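Long-range contacts in beta-galactosidase (Streptococcus pneumoniae, PDB 4CU9), which probably hydrolyses terminal beta-galactosides as the full-length enzyme, the crystallised fragment being a carbohydrate-binding module thought to recognise galactose-containing glycans: residues S22-I27 against Y113-Q118; R47-W52 against S172-I177; L84-D89 against D147-T152; P95-L100 against R164-A169. All coordinates share one frame; numbering follows the deposited sequence.

Contact 1 of 4, residues S22-I27 against Y113-Q118; sequences SATNDI and YYSNYQ. With EDO (1,2-ethanediol), chain D.
Asn116 reaches across to the backbone of Thr24 and joins two loop segments on a beta-sandwich of the galactose-binding kind: residues 22-27 follow directly on strand 18-21, whereas the other segment makes a type I turn (Tyr113 to Asn116) running into the short helix 117-120. Its CB carries CG beside its own backbone N, chi1 -85°, which lays the amide along Ala23 and Thr24. From CG the two branches part. Asn116 OD1 accepts Thr24 N at 2.9 Å, the donor standing 48° above the carbonyl plane, and a water that also donates to Ser22 O donates to it as well. Asn116 ND2 gives a weak bond to Thr24 O at 3.3 Å and lies close to Asp26 OD1, so one amide addresses both backbone polar groups of Thr24 and its flip is probably fixed by them.

Ser115 grips from the neighbouring position. Ser115 O accepts Thr24 OG1 at 2.7 Å on an in-plane lone pair, while Ser115 OG donates to Asp26 OD2 at 2.6 Å on the syn side of the carboxylate. Thr24 OG1 is also hydrogen-bonded to Trp49 NE1. Farther along, Gln118 N donates to Ser22 O at 3.0 Å, and Ser22 OG turns to Ser63 of strand 61-70. Over one face of the Tyr117 ring, Ser22 CA sits 3.6 Å from the ring centroid, only 16° off the normal, as a CH-pi contact.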
# COMPACT_ATOMS: atom_id res chain seq x y z
N SER A 22 0.48 -6.45 -3.04
CA SER A 22 0.12 -7.85 -3.27
C SER A 22 -0.31 -8.11 -4.72
O SER A 22 -0.04 -9.19 -5.26
CB SER A 22 -0.97 -8.30 -2.29
OG SER A 22 -2.17 -7.58 -2.40
N ALA A 23 -1.05 -7.15 -5.29
CA ALA A 23 -1.46 -7.20 -6.70
C ALA A 23 -1.57 -5.81 -7.31
O ALA A 23 -1.86 -4.87 -6.61
CB ALA A 23 -2.81 -7.88 -6.84
N THR A 24 -1.36 -5.70 -8.63
CA THR A 24 -1.44 -4.41 -9.28
C THR A 24 -1.90 -4.65 -10.72
O THR A 24 -1.50 -5.65 -11.34
CB THR A 24 -0.06 -3.69 -9.31
OG1 THR A 24 0.41 -3.41 -7.99
CG2 THR A 24 -0.08 -2.41 -10.11
N ASN A 25 -2.71 -3.74 -11.24
CA ASN A 25 -3.13 -3.73 -12.65
C ASN A 25 -2.03 -3.11 -13.53
O ASN A 25 -2.18 -2.02 -14.09
CB ASN A 25 -4.43 -2.97 -12.77
CG ASN A 25 -4.91 -2.84 -14.19
OD1 ASN A 25 -4.90 -3.81 -14.96
ND2 ASN A 25 -5.38 -1.67 -14.54
N ASP A 26 -0.90 -3.79 -13.61
CA ASP A 26 0.23 -3.33 -14.44
C ASP A 26 0.72 -4.40 -15.40
O ASP A 26 1.83 -4.31 -15.91
CB ASP A 26 1.40 -2.82 -13.57
CG ASP A 26 1.99 -3.90 -12.68
OD1 ASP A 26 1.54 -5.08 -12.77
OD2 ASP A 26 2.92 -3.56 -11.94
N ILE A 27 -0.09 -5.43 -15.61
CA ILE A 27 0.31 -6.56 -16.44
C ILE A 27 -0.11 -6.34 -17.90
O ILE A 27 0.67 -6.58 -18.83
CB ILE A 27 -0.37 -7.86 -15.94
CG1 ILE A 27 0.06 -8.17 -14.50
CG2 ILE A 27 -0.05 -9.02 -16.86
CD1 ILE A 27 1.55 -8.08 -14.31
N TYR A 113 9.09 -9.07 -7.99
CA TYR A 113 7.75 -8.72 -8.44
C TYR A 113 7.07 -7.94 -7.34
O TYR A 113 6.12 -8.40 -6.73
CB TYR A 113 6.96 -9.98 -8.80
CG TYR A 113 7.48 -10.64 -10.08
CD1 TYR A 113 7.04 -10.21 -11.32
CD2 TYR A 113 8.41 -11.67 -10.04
CE1 TYR A 113 7.50 -10.80 -12.50
CE2 TYR A 113 8.88 -12.26 -11.21
CZ TYR A 113 8.43 -11.82 -12.44
OH TYR A 113 8.88 -12.36 -13.62
N TYR A 114 7.60 -6.74 -7.09
CA TYR A 114 7.16 -5.96 -5.94
C TYR A 114 5.73 -5.40 -6.11
O TYR A 114 5.11 -5.07 -5.13
CB TYR A 114 8.17 -4.87 -5.59
CG TYR A 114 8.44 -3.88 -6.68
CD1 TYR A 114 7.57 -2.83 -6.91
CD2 TYR A 114 9.60 -3.97 -7.47
CE1 TYR A 114 7.82 -1.88 -7.88
CE2 TYR A 114 9.86 -3.01 -8.43
CZ TYR A 114 8.96 -1.98 -8.64
OH TYR A 114 9.19 -1.02 -9.60
N SER A 115 5.21 -5.36 -7.33
CA SER A 115 3.82 -4.91 -7.56
C SER A 115 2.81 -6.04 -7.57
O SER A 115 1.59 -5.80 -7.58
CB SER A 115 3.72 -4.17 -8.89
OG SER A 115 3.76 -5.10 -9.96
N ASN A 116 3.29 -7.28 -7.58
CA ASN A 116 2.43 -8.43 -7.69
C ASN A 116 3.03 -9.62 -6.94
O ASN A 116 3.14 -10.72 -7.48
CB ASN A 116 2.20 -8.77 -9.16
CG ASN A 116 1.08 -8.00 -9.76
OD1 ASN A 116 -0.05 -8.21 -9.44
ND2 ASN A 116 1.41 -7.07 -10.66
N TYR A 117 3.35 -9.41 -5.66
CA TYR A 117 4.04 -10.45 -4.93
C TYR A 117 3.18 -11.66 -4.73
O TYR A 117 3.71 -12.77 -4.65
CB TYR A 117 4.68 -9.97 -3.64
CG TYR A 117 3.78 -9.60 -2.51
CD1 TYR A 117 3.03 -10.56 -1.82
CD2 TYR A 117 3.68 -8.28 -2.11
CE1 TYR A 117 2.20 -10.21 -0.75
CE2 TYR A 117 2.86 -7.93 -1.06
CZ TYR A 117 2.13 -8.89 -0.38
OH TYR A 117 1.31 -8.51 0.66
N GLN A 118 1.85 -11.49 -4.64
CA GLN A 118 1.02 -12.65 -4.32
C GLN A 118 1.04 -13.70 -5.42
O GLN A 118 1.21 -14.90 -5.13
CB GLN A 118 -0.41 -12.27 -3.99
CG GLN A 118 -1.12 -13.39 -3.27
CD GLN A 118 -2.25 -12.89 -2.42
OE1 GLN A 118 -3.24 -12.41 -2.93
NE2 GLN A 118 -2.09 -13.00 -1.13
C1 EDO D . -0.71 -11.37 2.02
O1 EDO D . -0.60 -10.02 1.53
C2 EDO D . -0.22 -11.59 3.46
O2 EDO D . -1.19 -11.12 4.38
O HOH W 1 -0.42 -10.72 -7.33
O HOH W 2 -3.86 -9.18 -3.52

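Contact 2 of 4, residues R47-W52 against S172-I177; sequences RRWTNW and SGVAMI. With CA (calcium ion), chain C.
Trp49 and Met176 face each other as an antiparallel hydrogen-bonded pair, and their backbones supply the inner shell: Trp49 N donates to Met176 O at 2.8 Å, and Met176 N returns the bond to Trp49 O at 2.9 Å with an N-H...O angle of 169°. Next to them Thr50 and Ala175 form a non-hydrogen-bonded pair, where Thr50 OG1 rests 3.3 Å from Ala175 CB. Asn51 extends the ladder with its side chain. Asn51 OD1 accepts Val174 N at 2.8 Å in the carbonyl plane, and the weak Asn51 N to Val174 O bond makes the exchange with Val174 two-way. The torsion that sets CG between the backbone N and carbonyl carbon, chi1 71°, brings OD1 there.

The Trp49 indole meets Met176 with its edge: Trp49 CE3 is 4.0 Å from Met176 CG, near the ring plane. The sulfur is more remote, and its Met-aromatic approach is oblique. At the far end Ser172 CB packs against Trp52 NE1 at 3.5 Å, and one water bridges Asn51 O and Ser172 O.

The second shell holds these groups in place. The Trp49 ring lies against Val62 and Ala64 of strand 61-70, and Met176 packs on Leu84 and Phe86. Arg47 forms a salt bridge with Asp40, a calcium ligand, and its carbonyl O accepts from a metal-bound water. Where the chain turns a corner, Ile177 O coordinates the calcium ion at 2.3 Å; Tyr37, Asp40, Asp42 and Glu178 also bind it, consistent with the calcium site often found in galactose-binding-like beta-sandwiches, where the ion probably serves a structural role.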
# COMPACT_ATOMS: atom_id res chain seq x y z
N ARG A 47 -2.06 9.27 -12.32
CA ARG A 47 -0.95 8.43 -11.90
C ARG A 47 -1.35 7.72 -10.62
O ARG A 47 -1.11 8.20 -9.51
CB ARG A 47 0.30 9.25 -11.68
CG ARG A 47 0.87 9.89 -12.94
CD ARG A 47 1.95 10.91 -12.62
NE ARG A 47 3.08 10.35 -11.85
CZ ARG A 47 4.19 9.82 -12.40
NH1 ARG A 47 4.33 9.75 -13.72
NH2 ARG A 47 5.17 9.36 -11.62
N ARG A 48 -1.98 6.56 -10.76
CA ARG A 48 -2.47 5.85 -9.58
C ARG A 48 -2.02 4.39 -9.58
O ARG A 48 -1.63 3.84 -10.61
CB ARG A 48 -3.98 5.93 -9.52
CG ARG A 48 -4.63 5.33 -10.75
CD ARG A 48 -5.96 5.94 -11.03
NE ARG A 48 -6.54 5.30 -12.21
CZ ARG A 48 -6.85 5.92 -13.35
NH1 ARG A 48 -6.67 7.22 -13.51
NH2 ARG A 48 -7.36 5.23 -14.34
N TRP A 49 -1.99 3.82 -8.39
CA TRP A 49 -1.92 2.40 -8.22
C TRP A 49 -3.35 1.89 -8.09
O TRP A 49 -4.18 2.47 -7.41
CB TRP A 49 -1.12 2.03 -6.97
CG TRP A 49 -1.31 0.60 -6.62
CD1 TRP A 49 -0.66 -0.47 -7.15
CD2 TRP A 49 -2.25 0.09 -5.71
NE1 TRP A 49 -1.12 -1.63 -6.59
CE2 TRP A 49 -2.11 -1.32 -5.70
CE3 TRP A 49 -3.19 0.67 -4.84
CZ2 TRP A 49 -2.88 -2.14 -4.90
CZ3 TRP A 49 -3.95 -0.14 -4.05
CH2 TRP A 49 -3.81 -1.53 -4.09
N THR A 50 -3.59 0.73 -8.68
CA THR A 50 -4.84 0.07 -8.54
C THR A 50 -4.59 -1.43 -8.65
O THR A 50 -3.55 -1.86 -9.20
CB THR A 50 -5.62 0.54 -9.78
OG1 THR A 50 -6.36 1.76 -9.54
CG2 THR A 50 -6.29 -0.47 -10.47
N ASN A 51 -5.51 -2.23 -8.13
CA ASN A 51 -5.48 -3.71 -8.38
C ASN A 51 -6.70 -4.12 -9.16
O ASN A 51 -7.17 -5.24 -9.04
CB ASN A 51 -5.43 -4.48 -7.07
CG ASN A 51 -6.74 -4.42 -6.32
OD1 ASN A 51 -7.42 -3.38 -6.33
ND2 ASN A 51 -7.12 -5.52 -5.67
N TRP A 52 -7.21 -3.19 -9.96
CA TRP A 52 -8.38 -3.43 -10.81
C TRP A 52 -8.12 -4.66 -11.72
O TRP A 52 -7.01 -4.88 -12.25
CB TRP A 52 -8.69 -2.21 -11.71
CG TRP A 52 -9.98 -2.41 -12.51
CD1 TRP A 52 -11.23 -2.18 -12.07
CD2 TRP A 52 -10.09 -2.92 -13.84
NE1 TRP A 52 -12.15 -2.52 -13.04
CE2 TRP A 52 -11.47 -2.97 -14.14
CE3 TRP A 52 -9.17 -3.34 -14.80
CZ2 TRP A 52 -11.94 -3.43 -15.37
CZ3 TRP A 52 -9.64 -3.81 -16.02
CH2 TRP A 52 -11.02 -3.84 -16.30
N SER A 172 -14.36 -3.19 -8.32
CA SER A 172 -13.46 -4.25 -8.79
C SER A 172 -12.02 -4.08 -8.29
O SER A 172 -11.12 -4.85 -8.67
CB SER A 172 -13.47 -4.31 -10.31
OG SER A 172 -14.71 -4.80 -10.79
N GLY A 173 -11.79 -3.06 -7.46
CA GLY A 173 -10.49 -2.88 -6.86
C GLY A 173 -10.41 -1.64 -6.00
O GLY A 173 -11.38 -0.88 -5.84
N VAL A 174 -9.24 -1.49 -5.42
CA VAL A 174 -8.88 -0.28 -4.65
C VAL A 174 -7.96 0.56 -5.52
O VAL A 174 -7.14 0.02 -6.30
CB VAL A 174 -8.19 -0.66 -3.31
CG1 VAL A 174 -7.79 0.59 -2.47
CG2 VAL A 174 -9.08 -1.57 -2.50
N ALA A 175 -8.08 1.88 -5.39
CA ALA A 175 -7.22 2.80 -6.10
C ALA A 175 -6.62 3.87 -5.19
O ALA A 175 -7.31 4.40 -4.30
CB ALA A 175 -7.98 3.45 -7.26
N MET A 176 -5.33 4.13 -5.38
CA MET A 176 -4.62 5.11 -4.58
C MET A 176 -3.68 5.94 -5.38
O MET A 176 -3.00 5.44 -6.31
CB MET A 176 -3.79 4.48 -3.43
CG MET A 176 -4.53 3.57 -2.49
SD MET A 176 -3.55 3.03 -1.06
CE MET A 176 -3.42 4.51 -0.11
N ILE A 177 -3.59 7.20 -4.98
CA ILE A 177 -2.69 8.15 -5.62
C ILE A 177 -1.41 8.35 -4.83
O ILE A 177 -0.38 8.67 -5.40
CB ILE A 177 -3.44 9.48 -5.83
CG1 ILE A 177 -4.49 9.29 -6.91
CG2 ILE A 177 -2.50 10.62 -6.19
CD1 ILE A 177 -5.59 10.33 -6.84
CA CA C . 1.56 9.55 -6.26
O HOH W 3 0.62 9.76 -8.36
O HOH W 4 -9.39 -6.68 -8.74

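Contact 3 of 4, residues L84-D89 against D147-T152; sequences LHFFAD and DEINVT
Leu84 and Ile149 are partners in an antiparallel ladder of the beta-sandwich, joining the end of strand 73-86 to the start of strand 149-158. Two backbone bonds define the register. Leu84 N donates to Ile149 O at 2.9 Å, and Ile149 N donates to Leu84 O at 2.8 Å, with an N-H...O angle of 170°. The directions of 84-86 and 149-152 are 146° apart, an antiparallel pair with marked twist. Toward Val151 the ladder goes on through Ala82. On the side of Phe86 and Asp147 the chains part, and a water bridges them: it accepts from Phe86 N at 2.8 Å and donates to Asp147 O at 2.6 Å.

Polar side chains play a lesser part across the contact. His85 turns the face of its imidazole toward Glu148 N and its ring meets that of His43, while the Glu148 carboxylate is committed to a salt bridge with Lys83.

Apolar contacts lie on the side of Leu84 and Ile149. Leu84 CB meets Ile149 CB, and Leu84 CD1 reaches Val151 CG2 at 4.2 Å. Trp163 of strand 160-166 touches both Leu84 and Val151. Ile149 carries CG1 beside its backbone N, chi1 -63°, sending its terminal methyl toward Phe86, where Ile149 CD1 lies in the ring plane at the edge, 3.7 Å from Phe86 CD2.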
# COMPACT_ATOMS: atom_id res chain seq x y z
N LEU A 84 -2.90 9.01 3.31
CA LEU A 84 -3.56 8.17 2.34
C LEU A 84 -4.32 9.03 1.35
O LEU A 84 -5.12 9.88 1.79
CB LEU A 84 -4.55 7.27 3.08
CG LEU A 84 -3.99 6.22 4.03
CD1 LEU A 84 -5.08 5.57 4.86
CD2 LEU A 84 -3.37 5.16 3.17
N HIS A 85 -4.10 8.84 0.05
CA HIS A 85 -4.88 9.55 -0.98
C HIS A 85 -5.51 8.51 -1.90
O HIS A 85 -4.80 7.87 -2.70
CB HIS A 85 -3.97 10.45 -1.80
CG HIS A 85 -4.67 11.49 -2.61
ND1 HIS A 85 -6.03 11.51 -2.81
CD2 HIS A 85 -4.18 12.57 -3.26
CE1 HIS A 85 -6.36 12.56 -3.55
NE2 HIS A 85 -5.25 13.23 -3.82
N PHE A 86 -6.81 8.32 -1.79
CA PHE A 86 -7.53 7.35 -2.60
C PHE A 86 -8.11 7.98 -3.84
O PHE A 86 -8.36 9.20 -3.89
CB PHE A 86 -8.64 6.70 -1.77
CG PHE A 86 -8.12 5.86 -0.65
CD1 PHE A 86 -7.56 4.63 -0.90
CD2 PHE A 86 -8.22 6.28 0.66
CE1 PHE A 86 -7.07 3.85 0.11
CE2 PHE A 86 -7.77 5.50 1.68
CZ PHE A 86 -7.21 4.28 1.41
N PHE A 87 -8.38 7.12 -4.83
CA PHE A 87 -8.95 7.53 -6.09
C PHE A 87 -10.17 6.69 -6.33
O PHE A 87 -10.28 5.60 -5.78
CB PHE A 87 -7.95 7.27 -7.21
CG PHE A 87 -8.52 7.44 -8.61
CD1 PHE A 87 -8.58 8.68 -9.20
CD2 PHE A 87 -8.92 6.33 -9.35
CE1 PHE A 87 -9.07 8.84 -10.49
CE2 PHE A 87 -9.38 6.47 -10.64
CZ PHE A 87 -9.46 7.73 -11.21
N ALA A 88 -11.10 7.21 -7.13
CA ALA A 88 -12.25 6.40 -7.56
C ALA A 88 -12.62 6.71 -8.98
O ALA A 88 -12.46 7.82 -9.45
CB ALA A 88 -13.44 6.67 -6.65
N ASP A 89 -13.17 5.69 -9.64
CA ASP A 89 -13.74 5.80 -10.98
C ASP A 89 -14.73 4.64 -11.11
O ASP A 89 -15.18 4.10 -10.09
CB ASP A 89 -12.64 5.82 -12.05
CG ASP A 89 -11.89 4.51 -12.17
OD1 ASP A 89 -12.16 3.56 -11.40
OD2 ASP A 89 -11.02 4.44 -13.09
N ASP A 147 -9.96 13.93 -0.84
CA ASP A 147 -8.94 14.63 -0.08
C ASP A 147 -7.97 13.61 0.48
O ASP A 147 -8.33 12.46 0.71
CB ASP A 147 -9.56 15.38 1.10
CG ASP A 147 -10.11 16.71 0.70
OD1 ASP A 147 -9.31 17.59 0.36
OD2 ASP A 147 -11.35 16.86 0.74
N GLU A 148 -6.75 14.06 0.72
CA GLU A 148 -5.78 13.30 1.50
C GLU A 148 -6.28 13.09 2.93
O GLU A 148 -6.86 13.99 3.56
CB GLU A 148 -4.43 14.04 1.45
CG GLU A 148 -3.50 13.84 2.60
CD GLU A 148 -2.19 14.58 2.38
OE1 GLU A 148 -1.49 14.18 1.43
OE2 GLU A 148 -1.89 15.53 3.16
N ILE A 149 -6.09 11.87 3.43
CA ILE A 149 -6.49 11.45 4.76
C ILE A 149 -5.24 11.37 5.62
O ILE A 149 -4.23 10.81 5.20
CB ILE A 149 -7.18 10.07 4.75
CG1 ILE A 149 -8.48 10.11 3.95
CG2 ILE A 149 -7.45 9.61 6.17
CD1 ILE A 149 -8.88 8.75 3.40
N ASN A 150 -5.31 11.93 6.83
CA ASN A 150 -4.18 11.91 7.73
C ASN A 150 -4.50 10.94 8.86
O ASN A 150 -5.62 10.92 9.36
CB ASN A 150 -3.84 13.31 8.26
CG ASN A 150 -3.47 14.29 7.16
OD1 ASN A 150 -2.32 14.33 6.69
ND2 ASN A 150 -4.44 15.10 6.74
N VAL A 151 -3.50 10.16 9.23
CA VAL A 151 -3.62 9.09 10.21
C VAL A 151 -2.53 9.20 11.26
O VAL A 151 -1.40 9.51 10.93
CB VAL A 151 -3.48 7.72 9.50
CG1 VAL A 151 -3.22 6.57 10.47
CG2 VAL A 151 -4.65 7.41 8.57
N THR A 152 -2.88 8.95 12.53
CA THR A 152 -1.91 8.85 13.60
C THR A 152 -1.99 7.50 14.27
O THR A 152 -3.02 6.82 14.30
CB THR A 152 -2.12 9.93 14.68
OG1 THR A 152 -3.49 9.89 15.10
CG2 THR A 152 -1.86 11.27 14.14
O HOH W 5 -8.49 10.09 -0.32

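Contact 4 of 4, residues P95-L100 against R164-A169; sequences PSKLVL and RMERKA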
# COMPACT_ATOMS: atom_id res chain seq x y z
N PRO A 95 -11.17 1.79 -0.03
CA PRO A 95 -11.61 0.50 0.43
C PRO A 95 -12.74 0.61 1.46
O PRO A 95 -12.95 1.69 2.02
CB PRO A 95 -10.36 -0.06 1.11
CG PRO A 95 -9.61 1.17 1.59
CD PRO A 95 -9.89 2.20 0.56
N SER A 96 -13.43 -0.51 1.69
CA SER A 96 -14.50 -0.60 2.69
C SER A 96 -13.92 -0.85 4.04
O SER A 96 -14.49 -0.50 5.05
CB SER A 96 -15.46 -1.76 2.32
OG SER A 96 -14.73 -2.94 1.98
N LYS A 97 -12.74 -1.47 4.08
CA LYS A 97 -12.04 -1.83 5.33
C LYS A 97 -10.56 -1.57 5.12
O LYS A 97 -10.05 -1.79 4.01
CB LYS A 97 -12.24 -3.28 5.64
CG LYS A 97 -11.63 -3.76 6.93
CD LYS A 97 -11.49 -5.28 6.95
CE LYS A 97 -10.57 -5.73 8.07
NZ LYS A 97 -11.01 -5.05 9.35
N LEU A 98 -9.88 -1.14 6.18
CA LEU A 98 -8.51 -0.59 6.12
C LEU A 98 -7.83 -1.00 7.43
O LEU A 98 -8.29 -0.60 8.51
CB LEU A 98 -8.63 0.97 6.02
CG LEU A 98 -7.42 1.87 5.88
CD1 LEU A 98 -6.67 1.65 4.57
CD2 LEU A 98 -7.76 3.34 5.98
N VAL A 99 -6.81 -1.85 7.37
CA VAL A 99 -6.02 -2.24 8.56
C VAL A 99 -4.58 -1.81 8.35
O VAL A 99 -3.97 -2.10 7.27
CB VAL A 99 -6.03 -3.76 8.79
CG1 VAL A 99 -5.16 -4.14 9.97
CG2 VAL A 99 -7.46 -4.26 8.96
N LEU A 100 -4.03 -1.10 9.32
CA LEU A 100 -2.60 -0.73 9.29
C LEU A 100 -1.78 -1.85 9.89
O LEU A 100 -2.05 -2.31 10.99
CB LEU A 100 -2.34 0.56 10.07
CG LEU A 100 -0.90 1.08 10.15
CD1 LEU A 100 -0.35 1.43 8.77
CD2 LEU A 100 -0.84 2.32 11.04
N ARG A 164 -3.58 -3.20 4.81
CA ARG A 164 -4.31 -4.40 4.35
C ARG A 164 -5.76 -3.99 4.18
O ARG A 164 -6.44 -3.63 5.14
CB ARG A 164 -4.14 -5.57 5.30
CG ARG A 164 -4.91 -6.84 4.89
CD ARG A 164 -4.40 -8.04 5.67
NE ARG A 164 -4.58 -7.91 7.11
CZ ARG A 164 -5.74 -8.03 7.75
NH1 ARG A 164 -6.87 -8.32 7.11
NH2 ARG A 164 -5.77 -7.88 9.06
N MET A 165 -6.21 -3.97 2.93
CA MET A 165 -7.48 -3.33 2.58
C MET A 165 -8.45 -4.32 1.93
O MET A 165 -8.07 -5.39 1.44
CB MET A 165 -7.20 -2.19 1.63
CG MET A 165 -6.31 -1.08 2.20
SD MET A 165 -5.77 0.17 0.96
CE MET A 165 -4.54 -0.72 0.04
N GLU A 166 -9.72 -3.97 1.96
CA GLU A 166 -10.75 -4.70 1.24
C GLU A 166 -11.45 -3.76 0.33
O GLU A 166 -11.89 -2.66 0.74
CB GLU A 166 -11.75 -5.33 2.20
CG GLU A 166 -11.12 -6.44 3.04
CD GLU A 166 -12.13 -7.19 3.91
OE1 GLU A 166 -13.36 -7.03 3.72
OE2 GLU A 166 -11.69 -7.97 4.78
N ARG A 167 -11.53 -4.15 -0.93
CA ARG A 167 -12.36 -3.42 -1.87
C ARG A 167 -13.82 -3.41 -1.46
O ARG A 167 -14.31 -4.32 -0.76
CB ARG A 167 -12.23 -3.97 -3.29
CG ARG A 167 -12.82 -5.36 -3.49
CD ARG A 167 -12.76 -5.78 -4.97
NE ARG A 167 -13.15 -7.19 -5.10
CZ ARG A 167 -14.39 -7.62 -5.01
NH1 ARG A 167 -15.41 -6.76 -4.82
NH2 ARG A 167 -14.65 -8.93 -5.10
N LYS A 168 -14.53 -2.39 -1.94
CA LYS A 168 -15.99 -2.37 -1.78
C LYS A 168 -16.66 -3.44 -2.65
O LYS A 168 -16.20 -3.75 -3.75
CB LYS A 168 -16.58 -0.99 -2.11
CG LYS A 168 -16.05 0.11 -1.23
CD LYS A 168 -16.63 1.47 -1.58
CE LYS A 168 -16.14 2.52 -0.58
NZ LYS A 168 -16.63 3.88 -0.90
N ALA A 169 -17.80 -3.93 -2.17
CA ALA A 169 -18.54 -5.00 -2.86
C ALA A 169 -19.02 -4.58 -4.25
O ALA A 169 -19.10 -5.41 -5.14
CB ALA A 169 -19.71 -5.49 -2.01
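This is a regular antiparallel strand pairing between the start of strand 97-103 and the end of strand 160-166, with one side turned to the interior of the sandwich and the other to its surface. The axes of 97-100 and 164-166 come within 4.8 Å, their directions 175° apart. Lys97 with Glu166 and Val99 with Arg164 are hydrogen-bonded pairs, and Leu98 with Met165 is the non-hydrogen-bonded pair between them. Arg164 N donates to Val99 O at 2.7 Å, and Glu166 N to Lys97 O at 3.0 Å. Past the last pair, Ser96 N still reaches Glu166 O at 2.8 Å.

On the inner side Leu98 and Met165 run alongside each other, Leu98 CD1 touching Met165 CG at 3.6 Å. Pro95 crosses Met165, CB to CB at 3.8 Å, and Phe86 touches all three residues.

The outer side is mostly charged. Lys97 CD passes 3.5 Å from Glu166 OE2, yet its bent tip puts Lys97 NZ 5.5 Å from that oxygen, too far for a salt bridge. Arg164, bent at chi3 (62°), folds one guanidinium face over Val99, and NE is held by Glu101 in a salt bridge. An apolar side at Leu98 and Met165, backed by a mostly charged one, is the two-faced pattern of a beta-sandwich strand pair.

In the fold
All four contacts fall within one galactose-binding-like domain. Contacts 2, 3 and 4 reach the same mixed sheet, with centres about 12 to 13 Å apart, and each touches the other two. Strand 173-182 of contact 2 neighbours strand 73-86 of contact 3, linked by Ile177 N to His85 O at 2.7 Å; contacts 3 and 4 touch through Phe86, among others. Contact 1 touches contact 2 alone, and its centre is about 21 Å from that of contact 3, across the chain's centre. Contacts 3 and 4 both fall between the two segments of contact 2, and contact 1 alternates with each of the others. Early and late parts of the chain are thus joined, with contact 2 alone contributing a calcium ligand.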